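Local coordinates for protein desulfoferrodoxin (Rbo) (PDB 1Y07) that reduces superoxide to hydrogen peroxide at a mononuclear non-haem iron centre, acting as a superoxide reductase, at residues Ala46-Ile51 against Gly66-Pro71; Tyr77-Cys82 against Tyr116-Leu121; Glu60-Val65 against Glu101-Leu106; Val81-Arg86 against Asp110-Ala115. All blocks are in the same frame, centred on the assembly; numbering follows the deposited sequence.

Contact 1 of 4, residues Ala46-Ile51 against Gly66-Pro71; sequences AKEKHI and GSVAHP. With FE (Fe (III) ion), chain H.
The mononuclear iron site of this superoxide reductase is built partly here, where H50 on a short helical turn and H70 on the loop after strand 60-65 both bind the ferric iron. H50 NE2 lies 2.3 Å from the iron and H70 NE2 2.4 Å, and the two nitrogens are neighbours in the coordination shell rather than hydrogen-bond partners. The rings meet offset edge-to-face, planes at 76°: H70 brings its CD2 edge over one face of H50, near the rim. That same CD2 lies 3.1 Å from K49 O, at the H70 ring edge. H70 CG stands opposite the backbone N (chi1 -172°), which swings the imidazole across to the helical turn. At the start of the loop, S67 OG makes a weak 3.4 Å hydrogen bond to E48 O. H76, H122 and C119 complete the five-ligand shell. Each imidazole has a second anchor on the side of the ring turned away from the iron: H50 ND1 donates to A46 O at 3.0 Å, in the ring plane, and H70 ND1 to P71 O at 2.6 Å. With ND1 the donor in both rings, NE2 is left to bind iron, and the carbonyls restrict rotation about chi2.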
loop_
_atom_site.group_PDB
_atom_site.type_symbol
_atom_site.label_atom_id
_atom_site.label_comp_id
_atom_site.label_asym_id
_atom_site.label_seq_id
_atom_site.Cartn_x
_atom_site.Cartn_y
_atom_site.Cartn_z
ATOM N N ALA B 46 -4.371 8.706 -25.225
ATOM C CA ALA B 46 -4.839 8.669 -23.834
ATOM C C ALA B 46 -3.825 9.255 -22.812
ATOM O O ALA B 46 -4.192 9.505 -21.658
ATOM C CB ALA B 46 -5.250 7.225 -23.425
ATOM N N LYS B 47 -2.574 9.482 -23.246
ATOM C CA LYS B 47 -1.459 9.915 -22.361
ATOM C C LYS B 47 -1.754 11.212 -21.644
ATOM O O LYS B 47 -1.436 11.351 -20.467
ATOM C CB LYS B 47 -0.166 10.171 -23.146
ATOM C CG LYS B 47 0.834 9.020 -23.320
ATOM C CD LYS B 47 0.262 7.646 -23.177
ATOM C CE LYS B 47 1.316 6.571 -23.480
ATOM N NZ LYS B 47 1.866 6.612 -24.874
ATOM N N GLU B 48 -2.309 12.184 -22.380
ATOM C CA GLU B 48 -2.527 13.536 -21.841
ATOM C C GLU B 48 -3.440 13.572 -20.600
ATOM O O GLU B 48 -3.179 14.322 -19.663
ATOM C CB GLU B 48 -3.106 14.474 -22.913
ATOM C CG GLU B 48 -2.066 15.008 -23.887
ATOM C CD GLU B 48 -2.607 16.072 -24.833
ATOM O OE1 GLU B 48 -3.575 16.801 -24.472
ATOM O OE2 GLU B 48 -2.053 16.186 -25.952
ATOM N N LYS B 49 -4.526 12.798 -20.633
ATOM C CA LYS B 49 -5.498 12.809 -19.557
ATOM C C LYS B 49 -5.192 11.714 -18.515
ATOM O O LYS B 49 -5.864 11.664 -17.489
ATOM C CB LYS B 49 -6.927 12.634 -20.101
ATOM C CG LYS B 49 -7.565 13.929 -20.667
ATOM C CD LYS B 49 -8.424 13.655 -21.909
ATOM C CE LYS B 49 -9.890 14.055 -21.727
ATOM N NZ LYS B 49 -10.179 15.488 -22.029
ATOM N N HIS B 50 -4.184 10.861 -18.748
ATOM C CA HIS B 50 -3.988 9.687 -17.861
ATOM C C HIS B 50 -2.620 9.495 -17.214
ATOM O O HIS B 50 -2.571 8.899 -16.133
ATOM C CB HIS B 50 -4.422 8.354 -18.531
ATOM C CG HIS B 50 -5.906 8.237 -18.733
ATOM N ND1 HIS B 50 -6.532 8.650 -19.901
ATOM C CD2 HIS B 50 -6.890 7.803 -17.902
ATOM C CE1 HIS B 50 -7.838 8.471 -19.770
ATOM N NE2 HIS B 50 -8.087 8.011 -18.541
ATOM N N ILE B 51 -1.526 9.979 -17.819
ATOM C CA ILE B 51 -0.212 9.857 -17.166
ATOM C C ILE B 51 -0.083 10.780 -15.939
ATOM O O ILE B 51 -0.233 11.991 -16.080
ATOM C CB ILE B 51 0.948 10.112 -18.154
ATOM C CG1 ILE B 51 0.985 8.986 -19.181
ATOM C CG2 ILE B 51 2.282 10.268 -17.404
ATOM C CD1 ILE B 51 2.080 9.098 -20.092
ATOM N N GLY B 66 -3.574 14.177 -15.478
ATOM C CA GLY B 66 -3.425 15.409 -16.159
ATOM C C GLY B 66 -2.135 16.218 -16.075
ATOM O O GLY B 66 -1.917 16.966 -15.111
ATOM N N SER B 67 -1.330 16.143 -17.144
ATOM C CA SER B 67 -0.615 17.344 -17.602
ATOM C C SER B 67 -1.701 18.396 -17.938
ATOM O O SER B 67 -1.503 19.623 -17.780
ATOM C CB SER B 67 0.191 17.055 -18.863
ATOM O OG SER B 67 -0.692 16.596 -19.864
ATOM N N VAL B 68 -2.837 17.907 -18.433
ATOM C CA VAL B 68 -4.108 18.590 -18.189
ATOM C C VAL B 68 -5.163 17.637 -17.491
ATOM O O VAL B 68 -5.122 16.422 -17.658
ATOM C CB VAL B 68 -4.646 19.211 -19.464
ATOM C CG1 VAL B 68 -3.669 20.326 -20.015
ATOM C CG2 VAL B 68 -4.937 18.137 -20.520
ATOM N N ALA B 69 -6.126 18.204 -16.758
ATOM C CA ALA B 69 -7.023 17.434 -15.885
ATOM C C ALA B 69 -7.953 16.381 -16.538
ATOM O O ALA B 69 -8.715 16.661 -17.465
ATOM C CB ALA B 69 -7.853 18.377 -14.993
ATOM N N HIS B 70 -7.914 15.179 -15.962
ATOM C CA HIS B 70 -8.835 14.090 -16.255
ATOM C C HIS B 70 -10.190 14.337 -15.611
ATOM O O HIS B 70 -10.265 14.919 -14.533
ATOM C CB HIS B 70 -8.266 12.780 -15.678
ATOM C CG HIS B 70 -9.029 11.549 -16.073
ATOM N ND1 HIS B 70 -10.256 11.212 -15.533
ATOM C CD2 HIS B 70 -8.729 10.572 -16.962
ATOM C CE1 HIS B 70 -10.671 10.079 -16.065
ATOM N NE2 HIS B 70 -9.758 9.666 -16.928
ATOM N N PRO B 71 -11.252 13.856 -16.247
ATOM C CA PRO B 71 -12.593 13.839 -15.661
ATOM C C PRO B 71 -12.680 13.231 -14.257
ATOM O O PRO B 71 -12.071 12.223 -13.975
ATOM C CB PRO B 71 -13.392 12.986 -16.646
ATOM C CG PRO B 71 -12.742 13.226 -17.931
ATOM C CD PRO B 71 -11.275 13.350 -17.637
HETATM FE FE FE H . -10.279 7.680 -18.123
#

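Contact 2 of 4, residues Tyr77-Cys82 against Tyr116-Leu121; sequences YIAWVC and YEFCNL. With FE (Fe (III) ion), chain H.
Strands 78-82 and 116-119 run antiparallel, 168° between their directions, with axes 4.6 Å apart at closest approach. C82 and Y116 form a hydrogen-bonded pair, N-H···O in each direction, whereas I78 with C119 and V81 with E117 are non-hydrogen-bonded pairs. The step from I78-C119 to V81-E117 takes one more residue on strand 78-82 than on its partner, consistent with a beta bulge at A79-W80: A79 N donates to F118 O at 2.8 Å, while F118 N bonds to W80 O. The strands belong to an antiparallel sheet of the E-set, immunoglobulin-like domain, and C119 at the strand's end supplies the thiolate ligand, its SG 2.1 Å from the iron. I78 CD1 packs against C119 CB at 3.8 Å and also reaches E117 OE2. On the W80 face, F118 CB sits over the indole's six-membered ring, 3.5 Å from its centroid; the W80 and F118 rings are near parallel but slid apart. N120 returns to Y77 twice: OD1 accepts Y77 N at 3.0 Å, and N120 N donates to Y77 O. N120 CG sits between its backbone N and carbonyl carbon (chi1 84°), which lays the amide on the Y77 ring, planes 9° apart.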
loop_
_atom_site.group_PDB
_atom_site.type_symbol
_atom_site.label_atom_id
_atom_site.label_comp_id
_atom_site.label_asym_id
_atom_site.label_seq_id
_atom_site.Cartn_x
_atom_site.Cartn_y
_atom_site.Cartn_z
ATOM N N TYR B 77 -13.925 8.545 -13.863
ATOM C CA TYR B 77 -13.177 9.153 -12.755
ATOM C C TYR B 77 -11.833 8.460 -12.509
ATOM O O TYR B 77 -11.642 7.294 -12.891
ATOM C CB TYR B 77 -14.026 9.088 -11.478
ATOM C CG TYR B 77 -14.474 7.697 -11.105
ATOM C CD1 TYR B 77 -13.695 6.913 -10.277
ATOM C CD2 TYR B 77 -15.656 7.148 -11.597
ATOM C CE1 TYR B 77 -14.075 5.609 -9.941
ATOM C CE2 TYR B 77 -16.047 5.836 -11.269
ATOM C CZ TYR B 77 -15.247 5.075 -10.431
ATOM O OH TYR B 77 -15.585 3.787 -10.052
ATOM N N ILE B 78 -10.921 9.176 -11.854
ATOM C CA ILE B 78 -9.699 8.555 -11.288
ATOM C C ILE B 78 -10.025 8.025 -9.900
ATOM O O ILE B 78 -10.394 8.771 -8.987
ATOM C CB ILE B 78 -8.534 9.558 -11.200
ATOM C CG1 ILE B 78 -8.266 10.227 -12.559
ATOM C CG2 ILE B 78 -7.299 8.847 -10.683
ATOM C CD1 ILE B 78 -8.180 9.239 -13.725
ATOM N N ALA B 79 -9.833 6.732 -9.722
ATOM C CA ALA B 79 -10.230 6.035 -8.500
ATOM C C ALA B 79 -9.220 6.208 -7.395
ATOM O O ALA B 79 -9.582 6.450 -6.246
ATOM C CB ALA B 79 -10.391 4.606 -8.786
ATOM N N TRP B 80 -7.951 6.095 -7.744
ATOM C CA TRP B 80 -6.882 6.103 -6.750
ATOM C C TRP B 80 -5.549 6.406 -7.427
ATOM O O TRP B 80 -5.413 6.291 -8.661
ATOM C CB TRP B 80 -6.854 4.783 -5.924
ATOM C CG TRP B 80 -6.804 3.472 -6.723
ATOM C CD1 TRP B 80 -7.832 2.594 -6.899
ATOM C CD2 TRP B 80 -5.672 2.895 -7.403
ATOM N NE1 TRP B 80 -7.435 1.520 -7.668
ATOM C CE2 TRP B 80 -6.116 1.672 -7.999
ATOM C CE3 TRP B 80 -4.342 3.298 -7.617
ATOM C CZ2 TRP B 80 -5.282 0.878 -8.766
ATOM C CZ3 TRP B 80 -3.509 2.499 -8.381
ATOM C CH2 TRP B 80 -3.971 1.293 -8.918
ATOM N N VAL B 81 -4.577 6.781 -6.612
ATOM C CA VAL B 81 -3.203 6.990 -7.011
ATOM C C VAL B 81 -2.353 6.209 -6.012
ATOM O O VAL B 81 -2.617 6.255 -4.791
ATOM C CB VAL B 81 -2.798 8.500 -6.976
ATOM C CG1 VAL B 81 -1.306 8.677 -7.179
ATOM C CG2 VAL B 81 -3.629 9.279 -8.006
ATOM N N CYS B 82 -1.376 5.499 -6.531
ATOM C CA CYS B 82 -0.405 4.730 -5.741
ATOM C C CYS B 82 0.983 5.347 -5.979
ATOM O O CYS B 82 1.328 5.681 -7.106
ATOM C CB CYS B 82 -0.451 3.269 -6.165
ATOM S SG CYS B 82 0.801 2.212 -5.442
ATOM N N TYR B 116 1.370 5.817 -9.938
ATOM C CA TYR B 116 0.432 4.981 -10.696
ATOM C C TYR B 116 -0.964 5.495 -10.407
ATOM O O TYR B 116 -1.230 5.844 -9.301
ATOM C CB TYR B 116 0.518 3.495 -10.312
ATOM C CG TYR B 116 1.925 2.938 -10.274
ATOM C CD1 TYR B 116 2.746 3.198 -9.191
ATOM C CD2 TYR B 116 2.444 2.191 -11.338
ATOM C CE1 TYR B 116 4.045 2.707 -9.126
ATOM C CE2 TYR B 116 3.741 1.682 -11.274
ATOM C CZ TYR B 116 4.535 1.972 -10.162
ATOM O OH TYR B 116 5.852 1.544 -10.049
ATOM N N GLU B 117 -1.819 5.597 -11.429
ATOM C CA GLU B 117 -3.228 6.034 -11.249
ATOM C C GLU B 117 -4.134 5.069 -11.964
ATOM O O GLU B 117 -3.769 4.548 -13.015
ATOM C CB GLU B 117 -3.467 7.468 -11.730
ATOM C CG GLU B 117 -3.365 7.670 -13.228
ATOM C CD GLU B 117 -4.649 7.390 -14.021
ATOM O OE1 GLU B 117 -4.632 7.533 -15.265
ATOM O OE2 GLU B 117 -5.663 6.991 -13.456
ATOM N N PHE B 118 -5.300 4.801 -11.395
ATOM C CA PHE B 118 -6.318 3.970 -12.025
ATOM C C PHE B 118 -7.551 4.776 -12.437
ATOM O O PHE B 118 -8.208 5.383 -11.588
ATOM C CB PHE B 118 -6.770 2.854 -11.049
ATOM C CG PHE B 118 -7.866 1.954 -11.622
ATOM C CD1 PHE B 118 -7.609 1.133 -12.701
ATOM C CD2 PHE B 118 -9.139 1.939 -11.072
ATOM C CE1 PHE B 118 -8.606 0.338 -13.232
ATOM C CE2 PHE B 118 -10.141 1.122 -11.609
ATOM C CZ PHE B 118 -9.874 0.338 -12.671
ATOM N N CYS B 119 -7.862 4.736 -13.733
ATOM C CA CYS B 119 -9.116 5.280 -14.246
ATOM C C CYS B 119 -10.136 4.137 -14.399
ATOM O O CYS B 119 -9.821 3.054 -14.865
ATOM C CB CYS B 119 -8.876 5.986 -15.565
ATOM S SG CYS B 119 -10.400 6.263 -16.521
ATOM N N ASN B 120 -11.369 4.371 -13.993
ATOM C CA ASN B 120 -12.349 3.295 -13.946
ATOM C C ASN B 120 -12.686 2.797 -15.345
ATOM O O ASN B 120 -13.051 1.632 -15.527
ATOM C CB ASN B 120 -13.605 3.747 -13.197
ATOM C CG ASN B 120 -14.563 4.499 -14.075
ATOM O OD1 ASN B 120 -14.266 5.608 -14.550
ATOM N ND2 ASN B 120 -15.737 3.920 -14.271
ATOM N N LEU B 121 -12.502 3.666 -16.327
ATOM C CA LEU B 121 -12.740 3.302 -17.723
ATOM C C LEU B 121 -11.471 2.959 -18.517
ATOM O O LEU B 121 -11.550 2.173 -19.446
ATOM C CB LEU B 121 -13.505 4.425 -18.445
ATOM C CG LEU B 121 -14.906 4.768 -17.912
ATOM C CD1 LEU B 121 -15.619 5.657 -18.883
ATOM C CD2 LEU B 121 -15.762 3.505 -17.615
HETATM FE FE FE H . -10.279 7.680 -18.123
#

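Contact 3 of 4, residues Glu60-Val65 against Glu101-Leu106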
loop_
_atom_site.group_PDB
_atom_site.type_symbol
_atom_site.label_atom_id
_atom_site.label_comp_id
_atom_site.label_asym_id
_atom_site.label_seq_id
_atom_site.Cartn_x
_atom_site.Cartn_y
_atom_site.Cartn_z
ATOM N N GLU B 60 6.627 16.506 0.651
ATOM C CA GLU B 60 5.325 16.256 0.052
ATOM C C GLU B 60 5.434 16.060 -1.464
ATOM O O GLU B 60 6.234 16.704 -2.172
ATOM C CB GLU B 60 4.326 17.382 0.392
ATOM C CG GLU B 60 3.919 17.274 1.863
ATOM C CD GLU B 60 2.654 18.048 2.284
ATOM O OE1 GLU B 60 2.488 19.214 1.822
ATOM O OE2 GLU B 60 1.857 17.518 3.153
ATOM N N VAL B 61 4.568 15.186 -1.960
ATOM C CA VAL B 61 4.555 14.785 -3.368
ATOM C C VAL B 61 3.130 14.911 -3.813
ATOM O O VAL B 61 2.254 14.188 -3.313
ATOM C CB VAL B 61 4.983 13.309 -3.518
ATOM C CG1 VAL B 61 4.820 12.845 -4.981
ATOM C CG2 VAL B 61 6.407 13.068 -3.013
ATOM N N LYS B 62 2.858 15.824 -4.730
ATOM C CA LYS B 62 1.531 16.009 -5.282
ATOM C C LYS B 62 1.497 15.252 -6.577
ATOM O O LYS B 62 2.434 15.356 -7.384
ATOM C CB LYS B 62 1.261 17.480 -5.531
ATOM C CG LYS B 62 -0.159 17.852 -5.973
ATOM C CD LYS B 62 -0.196 19.308 -6.443
ATOM C CE LYS B 62 -1.055 20.197 -5.543
ATOM N NZ LYS B 62 -1.573 21.382 -6.322
ATOM N N VAL B 63 0.454 14.473 -6.774
ATOM C CA VAL B 63 0.276 13.752 -8.021
ATOM C C VAL B 63 -0.963 14.251 -8.749
ATOM O O VAL B 63 -2.033 14.243 -8.208
ATOM C CB VAL B 63 0.140 12.256 -7.818
ATOM C CG1 VAL B 63 -0.076 11.599 -9.172
ATOM C CG2 VAL B 63 1.400 11.703 -7.077
ATOM N N LYS B 64 -0.804 14.695 -9.997
ATOM C CA LYS B 64 -1.920 15.256 -10.780
ATOM C C LYS B 64 -2.184 14.391 -12.023
ATOM O O LYS B 64 -1.230 13.996 -12.683
ATOM C CB LYS B 64 -1.619 16.674 -11.286
ATOM C CG LYS B 64 -0.945 17.665 -10.320
ATOM C CD LYS B 64 -0.704 18.990 -11.049
ATOM C CE LYS B 64 -2.002 19.715 -11.260
ATOM N NZ LYS B 64 -2.868 19.642 -10.054
ATOM N N VAL B 65 -3.448 14.073 -12.303
ATOM C CA VAL B 65 -3.774 13.146 -13.380
ATOM C C VAL B 65 -4.382 14.024 -14.428
ATOM O O VAL B 65 -5.511 14.523 -14.284
ATOM C CB VAL B 65 -4.629 11.940 -12.916
ATOM C CG1 VAL B 65 -4.870 10.926 -14.073
ATOM C CG2 VAL B 65 -3.890 11.236 -11.798
ATOM N N GLU B 101 -6.360 14.962 -8.338
ATOM C CA GLU B 101 -5.048 15.121 -7.730
ATOM C C GLU B 101 -5.079 14.693 -6.276
ATOM O O GLU B 101 -6.110 14.755 -5.623
ATOM C CB GLU B 101 -4.594 16.583 -7.794
ATOM C CG GLU B 101 -5.485 17.495 -7.028
ATOM C CD GLU B 101 -4.846 18.847 -6.757
ATOM O OE1 GLU B 101 -4.675 19.607 -7.697
ATOM O OE2 GLU B 101 -4.524 19.144 -5.574
ATOM N N VAL B 102 -3.932 14.305 -5.766
ATOM C CA VAL B 102 -3.786 13.951 -4.347
ATOM C C VAL B 102 -2.337 14.143 -3.928
ATOM O O VAL B 102 -1.456 14.116 -4.750
ATOM C CB VAL B 102 -4.271 12.497 -4.116
ATOM C CG1 VAL B 102 -3.246 11.499 -4.648
ATOM C CG2 VAL B 102 -4.703 12.272 -2.651
ATOM N N THR B 103 -2.103 14.374 -2.658
ATOM C CA THR B 103 -0.787 14.593 -2.164
ATOM C C THR B 103 -0.447 13.506 -1.132
ATOM O O THR B 103 -1.304 13.053 -0.364
ATOM C CB THR B 103 -0.735 15.916 -1.484
ATOM O OG1 THR B 103 -1.082 16.919 -2.463
ATOM C CG2 THR B 103 0.718 16.265 -0.980
ATOM N N PHE B 104 0.803 13.103 -1.142
ATOM C CA PHE B 104 1.351 12.156 -0.210
ATOM C C PHE B 104 2.450 12.867 0.557
ATOM O O PHE B 104 3.086 13.758 0.005
ATOM C CB PHE B 104 1.983 11.033 -0.988
ATOM C CG PHE B 104 0.996 10.269 -1.837
ATOM C CD1 PHE B 104 0.780 10.628 -3.156
ATOM C CD2 PHE B 104 0.321 9.194 -1.329
ATOM C CE1 PHE B 104 -0.134 9.934 -3.973
ATOM C CE2 PHE B 104 -0.579 8.477 -2.158
ATOM C CZ PHE B 104 -0.807 8.874 -3.454
ATOM N N ALA B 105 2.715 12.435 1.782
ATOM C CA ALA B 105 3.853 12.891 2.567
ATOM C C ALA B 105 4.906 11.820 2.776
ATOM O O ALA B 105 4.540 10.612 2.946
ATOM C CB ALA B 105 3.331 13.381 3.913
ATOM N N LEU B 106 6.185 12.214 2.752
ATOM C CA LEU B 106 7.337 11.347 2.893
ATOM C C LEU B 106 8.110 11.735 4.132
ATOM O O LEU B 106 8.111 12.901 4.535
ATOM C CB LEU B 106 8.215 11.419 1.594
ATOM C CG LEU B 106 7.792 10.499 0.416
ATOM C CD1 LEU B 106 6.353 10.778 -0.090
ATOM C CD2 LEU B 106 8.814 10.561 -0.747
#
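This is an antiparallel strand pairing in the three-stranded sheet, joining central strand 60-65 to edge strand 101-105. The axes come within 4.6 Å, directions 160° apart. V61 with F104 and V63 with V102 are hydrogen-bonded pairs, each with two N-H···O bonds; the straightest, V63 N to V102 O, measures 2.8 Å with 177° at the hydrogen. E60, K62 and K64 oppose A105, T103 and E101 as non-hydrogen-bonded pairs. Side chains therefore alternate, as in one leaf of a beta sandwich. V61, V63, V102 and F104 turn toward the other sheet, where F104 packs on V81 and L83. Here V63 CG2 meets the F104 ring at its edge, 3.9 Å from CE1, and V61 CG2 approaches L106 CD1 at 3.7 Å. The largely polar opposite face holds a salt-bridge network. K64 and E101 lie side by side, and bends at chi3 (72°) and chi4 of K64 bring NZ to 3.0 Å from E101 OE1. K62 NZ stands off at a long 3.8 Å from E101 OE2 and is as far from OE1, a weaker bridge. Beyond this face, E60 and T103 pack on T107 of the second subunit.

Contact 4 of 4, residues Val81-Arg86 against Asp110-Ala115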
loop_
_atom_site.group_PDB
_atom_site.type_symbol
_atom_site.label_atom_id
_atom_site.label_comp_id
_atom_site.label_asym_id
_atom_site.label_seq_id
_atom_site.Cartn_x
_atom_site.Cartn_y
_atom_site.Cartn_z
ATOM N N VAL B 81 -4.577 6.781 -6.612
ATOM C CA VAL B 81 -3.203 6.990 -7.011
ATOM C C VAL B 81 -2.353 6.209 -6.012
ATOM O O VAL B 81 -2.617 6.255 -4.791
ATOM C CB VAL B 81 -2.798 8.500 -6.976
ATOM C CG1 VAL B 81 -1.306 8.677 -7.179
ATOM C CG2 VAL B 81 -3.629 9.279 -8.006
ATOM N N CYS B 82 -1.376 5.499 -6.531
ATOM C CA CYS B 82 -0.405 4.730 -5.741
ATOM C C CYS B 82 0.983 5.347 -5.979
ATOM O O CYS B 82 1.328 5.681 -7.106
ATOM C CB CYS B 82 -0.451 3.269 -6.165
ATOM S SG CYS B 82 0.801 2.212 -5.442
ATOM N N LEU B 83 1.770 5.485 -4.931
ATOM C CA LEU B 83 3.109 6.009 -4.994
ATOM C C LEU B 83 4.059 4.972 -4.515
ATOM O O LEU B 83 3.873 4.405 -3.432
ATOM C CB LEU B 83 3.209 7.228 -4.083
ATOM C CG LEU B 83 4.323 8.216 -4.364
ATOM C CD1 LEU B 83 4.195 8.844 -5.675
ATOM C CD2 LEU B 83 4.388 9.220 -3.199
ATOM N N LYS B 84 5.045 4.656 -5.341
ATOM C CA LYS B 84 6.134 3.846 -4.881
ATOM C C LYS B 84 7.283 4.801 -4.542
ATOM O O LYS B 84 7.582 5.678 -5.333
ATOM C CB LYS B 84 6.610 2.858 -5.963
ATOM C CG LYS B 84 7.893 2.171 -5.487
ATOM C CD LYS B 84 8.311 1.004 -6.330
ATOM C CE LYS B 84 8.877 1.380 -7.629
ATOM N NZ LYS B 84 9.330 0.142 -8.328
ATOM N N THR B 85 7.876 4.641 -3.373
ATOM C CA THR B 85 9.021 5.408 -2.924
ATOM C C THR B 85 10.142 4.435 -2.605
ATOM O O THR B 85 9.965 3.204 -2.633
ATOM C CB THR B 85 8.703 6.274 -1.691
ATOM O OG1 THR B 85 8.467 5.449 -0.545
ATOM C CG2 THR B 85 7.384 7.065 -1.862
ATOM N N ARG B 86 11.309 4.996 -2.295
ATOM C CA ARG B 86 12.471 4.186 -1.946
ATOM C C ARG B 86 12.205 3.303 -0.745
ATOM O O ARG B 86 12.631 2.132 -0.719
ATOM C CB ARG B 86 13.717 5.072 -1.739
ATOM C CG ARG B 86 14.343 5.539 -3.102
ATOM C CD ARG B 86 15.853 5.883 -3.068
ATOM N NE ARG B 86 16.650 4.864 -3.766
ATOM C CZ ARG B 86 17.983 4.910 -3.948
ATOM N NH1 ARG B 86 18.714 5.947 -3.497
ATOM N NH2 ARG B 86 18.601 3.915 -4.607
ATOM N N ASP B 110 13.148 9.391 2.821
ATOM C CA ASP B 110 12.443 8.727 1.726
ATOM C C ASP B 110 12.521 9.609 0.507
ATOM O O ASP B 110 12.775 10.847 0.618
ATOM C CB ASP B 110 10.997 8.453 2.114
ATOM C CG ASP B 110 10.389 7.292 1.332
ATOM O OD1 ASP B 110 11.105 6.777 0.426
ATOM O OD2 ASP B 110 9.227 6.883 1.529
ATOM N N GLN B 111 12.441 8.974 -0.665
ATOM C CA GLN B 111 12.402 9.683 -1.938
ATOM C C GLN B 111 11.446 8.997 -2.883
ATOM O O GLN B 111 11.316 7.775 -2.837
ATOM C CB GLN B 111 13.811 9.747 -2.597
ATOM C CG GLN B 111 14.850 10.397 -1.705
ATOM C CD GLN B 111 16.237 10.395 -2.248
ATOM O OE1 GLN B 111 16.775 11.464 -2.561
ATOM N NE2 GLN B 111 16.872 9.217 -2.303
ATOM N N VAL B 112 10.753 9.760 -3.715
ATOM C CA VAL B 112 9.779 9.166 -4.633
ATOM C C VAL B 112 10.446 8.388 -5.750
ATOM O O VAL B 112 11.521 8.795 -6.215
ATOM C CB VAL B 112 8.871 10.258 -5.222
ATOM C CG1 VAL B 112 9.608 11.133 -6.151
ATOM C CG2 VAL B 112 7.698 9.643 -5.951
ATOM N N LEU B 113 9.808 7.313 -6.230
ATOM C CA LEU B 113 10.264 6.564 -7.420
ATOM C C LEU B 113 9.289 6.628 -8.586
ATOM O O LEU B 113 9.692 6.865 -9.722
ATOM C CB LEU B 113 10.539 5.100 -7.097
ATOM C CG LEU B 113 11.737 4.840 -6.185
ATOM C CD1 LEU B 113 11.811 3.365 -5.828
ATOM C CD2 LEU B 113 13.070 5.291 -6.826
ATOM N N GLU B 114 8.013 6.392 -8.337
ATOM C CA GLU B 114 7.028 6.230 -9.413
ATOM C C GLU B 114 5.619 6.408 -8.882
ATOM O O GLU B 114 5.332 6.079 -7.748
ATOM C CB GLU B 114 7.160 4.847 -10.070
ATOM C CG GLU B 114 6.350 4.660 -11.349
ATOM C CD GLU B 114 6.837 3.473 -12.204
ATOM O OE1 GLU B 114 6.645 3.485 -13.452
ATOM O OE2 GLU B 114 7.427 2.534 -11.635
ATOM N N ALA B 115 4.755 6.947 -9.719
ATOM C CA ALA B 115 3.348 7.101 -9.404
ATOM C C ALA B 115 2.528 6.307 -10.392
ATOM O O ALA B 115 2.928 6.192 -11.543
ATOM C CB ALA B 115 2.941 8.558 -9.431
#
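T85 and D110 are brought together by their first torsions: T85 OG1 stands between its backbone N and carbonyl carbon (chi1 68°), while D110 CG lies opposite its own backbone N (chi1 -155°), which carries the carboxylate across. The side chains meet at about a right angle, and T85 OG1 donates to D110 OD2 at 2.6 Å, on the syn lone pair. A classic beta bulge lies alongside in the antiparallel pair 81-85 and 112-115: L113 and E114 both face K84, and K84 O accepts from L113 N at 2.9 Å and from E114 N at 3.1 Å, gripped by two donors. K84 N returns a bond to E114 O. K84 CE packs against L113 CD1 at 4.0 Å, but its ammonium reaches R3 O rather than E114. On the face shared by L83 and A115, L83 CD1 touches A115 CB and also meets V112 CG2 at 3.6 Å. Past the bulge R86 N donates to Q111 O at 2.8 Å. The long chains of R86 and Q111 run side by side in the same direction, their guanidinium and amide planes 37° apart, with R86 CD lying 3.6 Å from Q111 NE2.

Overall arrangement
Contacts 2 and 4 are successive parts of one pairing, strand 78-85 with strand 112-119, and share V81 and C82; contact 3 belongs to the facing sheet. Contact 2 is the buried one, whereas contacts 1, 3 and 4 are only partly buried. The sheets meet through apolar atoms, V81 CG1 on V63 CG1 (3.7 Å) and F104 CB on L83 CD2 (3.7 Å). Chemistry follows place: metal ligands gather at one end of the sandwich in contacts 1 and 2, salt bridges lie on the outer face of contact 3, and a hydroxyl-carboxylate bond marks the far end in contact 4. V65 O, closing contact 3's strand, probably accepts H70 N, tying it to contact 1.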